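Local coordinates for protein putative leucoanthocyanidin reductase 1 (Vitis vinifera, PDB 3I6I) that catalyses the NADPH-dependent reduction of leucoanthocyanidins in flavonoid biosynthesis, as a Rossmann-fold enzyme of the short-chain dehydrogenase/reductase class, at residues 39-44 with 62-67. Residues are numbered along the deposited sequence; the frame is centred on the assembly and turned at random.
Sequences ILARPG and AIIVYG. With NDP (NADPH dihydro-nicotinamide-adenine-dinucleotide phosphate), chain B.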
loop_
_atom_site.group_PDB
_atom_site.type_symbol
_atom_site.label_atom_id
_atom_site.label_comp_id
_atom_site.label_asym_id
_atom_site.label_seq_id
_atom_site.Cartn_x
_atom_site.Cartn_y
_atom_site.Cartn_z
ATOM N N ILE A 39 6.495 12.684 11.790
ATOM C CA ILE A 39 6.226 11.261 11.927
ATOM C C ILE A 39 5.532 11.022 13.255
ATOM O O ILE A 39 6.090 11.356 14.311
ATOM C CB ILE A 39 7.563 10.477 11.898
ATOM C CG1 ILE A 39 8.247 10.639 10.513
ATOM C CG2 ILE A 39 7.378 9.013 12.290
ATOM C CD1 ILE A 39 7.421 10.229 9.358
ATOM N N LEU A 40 4.333 10.442 13.209
ATOM C CA LEU A 40 3.577 10.161 14.417
ATOM C C LEU A 40 4.120 8.914 15.085
ATOM O O LEU A 40 4.301 7.911 14.426
ATOM C CB LEU A 40 2.089 9.982 14.085
ATOM C CG LEU A 40 1.042 9.988 15.210
ATOM C CD1 LEU A 40 1.111 11.307 16.021
ATOM C CD2 LEU A 40 -0.338 9.822 14.566
ATOM N N ALA A 41 4.419 9.000 16.391
ATOM C CA ALA A 41 4.973 7.894 17.160
ATOM C C ALA A 41 4.074 7.576 18.356
ATOM O O ALA A 41 3.611 8.486 19.049
ATOM C CB ALA A 41 6.383 8.264 17.682
ATOM N N ARG A 42 3.833 6.287 18.582
ATOM C CA ARG A 42 3.189 5.795 19.794
ATOM C C ARG A 42 4.115 6.078 20.959
ATOM O O ARG A 42 5.298 5.743 20.898
ATOM C CB ARG A 42 2.980 4.279 19.680
ATOM C CG ARG A 42 2.236 3.600 20.824
ATOM C CD ARG A 42 2.026 2.097 20.531
ATOM N NE ARG A 42 1.384 1.853 19.231
ATOM C CZ ARG A 42 0.066 1.841 18.994
ATOM N NH1 ARG A 42 -0.820 2.049 19.968
ATOM N NH2 ARG A 42 -0.378 1.623 17.759
ATOM N N PRO A 43 3.598 6.704 22.029
ATOM C CA PRO A 43 4.418 6.894 23.227
ATOM C C PRO A 43 4.906 5.581 23.836
ATOM O O PRO A 43 4.188 4.586 23.793
ATOM C CB PRO A 43 3.453 7.563 24.209
ATOM C CG PRO A 43 2.448 8.249 23.358
ATOM C CD PRO A 43 2.295 7.383 22.134
ATOM N N GLY A 44 6.117 5.584 24.387
ATOM C CA GLY A 44 6.620 4.440 25.145
ATOM C C GLY A 44 7.963 3.921 24.680
ATOM O O GLY A 44 8.616 4.531 23.829
ATOM N N ALA A 62 13.377 14.117 9.870
ATOM C CA ALA A 62 11.997 13.913 10.341
ATOM C C ALA A 62 11.796 14.528 11.717
ATOM O O ALA A 62 12.713 14.517 12.534
ATOM C CB ALA A 62 11.663 12.407 10.388
ATOM N N ILE A 63 10.605 15.072 11.964
ATOM C CA ILE A 63 10.263 15.610 13.287
ATOM C C ILE A 63 9.294 14.620 13.904
ATOM O O ILE A 63 8.217 14.367 13.352
ATOM C CB ILE A 63 9.607 16.982 13.174
ATOM C CG1 ILE A 63 10.610 17.973 12.568
ATOM C CG2 ILE A 63 9.105 17.457 14.558
ATOM C CD1 ILE A 63 9.975 19.238 12.065
ATOM N N ILE A 64 9.679 14.028 15.026
ATOM C CA ILE A 64 8.802 13.066 15.689
ATOM C C ILE A 64 7.775 13.794 16.573
ATOM O O ILE A 64 8.134 14.685 17.356
ATOM C CB ILE A 64 9.595 12.022 16.495
ATOM C CG1 ILE A 64 10.534 11.244 15.560
ATOM C CG2 ILE A 64 8.648 11.050 17.153
ATOM C CD1 ILE A 64 11.300 10.131 16.247
ATOM N N VAL A 65 6.513 13.403 16.415
ATOM C CA VAL A 65 5.380 13.874 17.218
ATOM C C VAL A 65 4.650 12.676 17.837
ATOM O O VAL A 65 4.483 11.629 17.217
ATOM C CB VAL A 65 4.396 14.737 16.385
ATOM C CG1 VAL A 65 5.135 15.893 15.705
ATOM C CG2 VAL A 65 3.699 13.916 15.350
ATOM N N TYR A 66 4.239 12.816 19.092
ATOM C CA TYR A 66 3.703 11.688 19.827
ATOM C C TYR A 66 2.201 11.719 19.853
ATOM O O TYR A 66 1.607 12.719 20.238
ATOM C CB TYR A 66 4.269 11.686 21.254
ATOM C CG TYR A 66 5.764 11.493 21.221
ATOM C CD1 TYR A 66 6.312 10.215 21.071
ATOM C CD2 TYR A 66 6.626 12.579 21.260
ATOM C CE1 TYR A 66 7.681 10.025 21.007
ATOM C CE2 TYR A 66 8.009 12.401 21.197
ATOM C CZ TYR A 66 8.528 11.118 21.076
ATOM O OH TYR A 66 9.889 10.927 21.007
ATOM N N GLY A 67 1.581 10.625 19.443
ATOM C CA GLY A 67 0.140 10.484 19.563
ATOM C C GLY A 67 -0.333 9.246 18.830
ATOM O O GLY A 67 0.474 8.495 18.274
HETATM P PA NDP B . 2.032 -2.221 9.400
HETATM O O1A NDP B . 1.339 -3.079 10.430
HETATM O O2A NDP B . 3.471 -2.745 8.809
HETATM O O5B NDP B . 2.314 -0.707 9.865
HETATM C C5B NDP B . 1.304 0.028 10.485
HETATM C C4B NDP B . 1.822 1.302 11.034
HETATM O O4B NDP B . 0.598 1.926 11.584
HETATM C C3B NDP B . 2.784 1.085 12.230
HETATM O O3B NDP B . 3.806 2.116 12.287
HETATM C C2B NDP B . 1.861 1.203 13.441
HETATM O O2B NDP B . 2.602 1.655 14.575
HETATM C C1B NDP B . 0.947 2.328 12.963
HETATM N N9A NDP B . -0.315 2.485 13.687
HETATM C C8A NDP B . -1.269 1.560 13.790
HETATM N N7A NDP B . -2.287 2.065 14.490
HETATM C C5A NDP B . -1.986 3.325 14.820
HETATM C C6A NDP B . -2.654 4.320 15.537
HETATM N N6A NDP B . -3.870 4.095 16.039
HETATM N N1A NDP B . -2.053 5.514 15.705
HETATM C C2A NDP B . -0.851 5.746 15.181
HETATM N N3A NDP B . -0.184 4.824 14.475
HETATM C C4A NDP B . -0.735 3.602 14.298
HETATM O O3 NDP B . 1.042 -2.073 8.152
HETATM P PN NDP B . 1.295 -2.373 6.563
HETATM O O1N NDP B . 2.415 -1.673 5.892
HETATM O O2N NDP B . 1.228 -3.942 6.473
HETATM O O5D NDP B . -0.180 -1.896 6.011
HETATM C C5D NDP B . -0.404 -0.523 5.659
HETATM C C4D NDP B . -1.466 -0.459 4.597
HETATM O O4D NDP B . -0.817 -1.027 3.426
HETATM C C3D NDP B . -2.703 -1.281 4.863
HETATM O O3D NDP B . -3.821 -0.607 4.294
HETATM C C2D NDP B . -2.438 -2.542 4.062
HETATM O O2D NDP B . -3.683 -3.036 3.611
HETATM C C1D NDP B . -1.653 -2.026 2.857
HETATM N N1N NDP B . -0.619 -2.968 2.298
HETATM C C2N NDP B . -0.459 -3.149 0.902
HETATM C C3N NDP B . 0.180 -4.219 0.434
HETATM C C7N NDP B . 0.373 -4.388 -1.085
HETATM O O7N NDP B . -0.017 -3.520 -1.874
HETATM N N7N NDP B . 1.045 -5.458 -1.475
HETATM C C4N NDP B . 0.725 -5.266 1.419
HETATM C C5N NDP B . 0.976 -4.650 2.791
HETATM C C6N NDP B . 0.372 -3.525 3.150
HETATM P P2B NDP B . 2.804 0.599 15.865
HETATM O O1X NDP B . 3.691 -0.521 15.455
HETATM O O2X NDP B . 3.338 1.547 17.025
HETATM O O3X NDP B . 1.354 0.103 16.258
#
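From the sheet face it shares with Val65, the Leu40 side chain turns back onto the backbone of the neighbouring strand: its CD1 lies 3.5 Å from Gly67 N and 3.7 Å from Val65 CG2. With CG anti to the backbone N (chi1 -166°) and beside its own carbonyl carbon, the isobutyl group reaches across to Gly67, which has no side chain to obstruct it. The strands themselves pair in parallel, and four backbone hydrogen bonds fix the register: Ile39 N to Ile63 O, Val65 N to Ile39 O, Ala41 N to Val65 O (2.8 Å) and Gly67 N to Ala41 O (3.0 Å). On the sheet face opposite Leu40 and Val65, Ala41 CB meets Ile64 CG2 at 3.6 Å, and Ile64 CG2 also lies over one face of the Tyr66 ring, offset toward its rim. Just past the strand end, the CB of Arg42 points away from 62-67; its chain, bent at chi3 (-53°), presents a guanidinium edge to the 2'-phosphate of NADPH. NE donates an almost straight bond to O2X (3.0 Å, 172°) and NH2 a more bent one to O3X (2.8 Å), two grips consistent with recognition of NADPH over NADH. Strand 63-66 forms one margin of the parallel Rossmann sheet, with 37-41 between it and 13-16; helix 48-59 makes the beta-alpha-beta crossover, its Phe54 packing on Ile39 and Ala41.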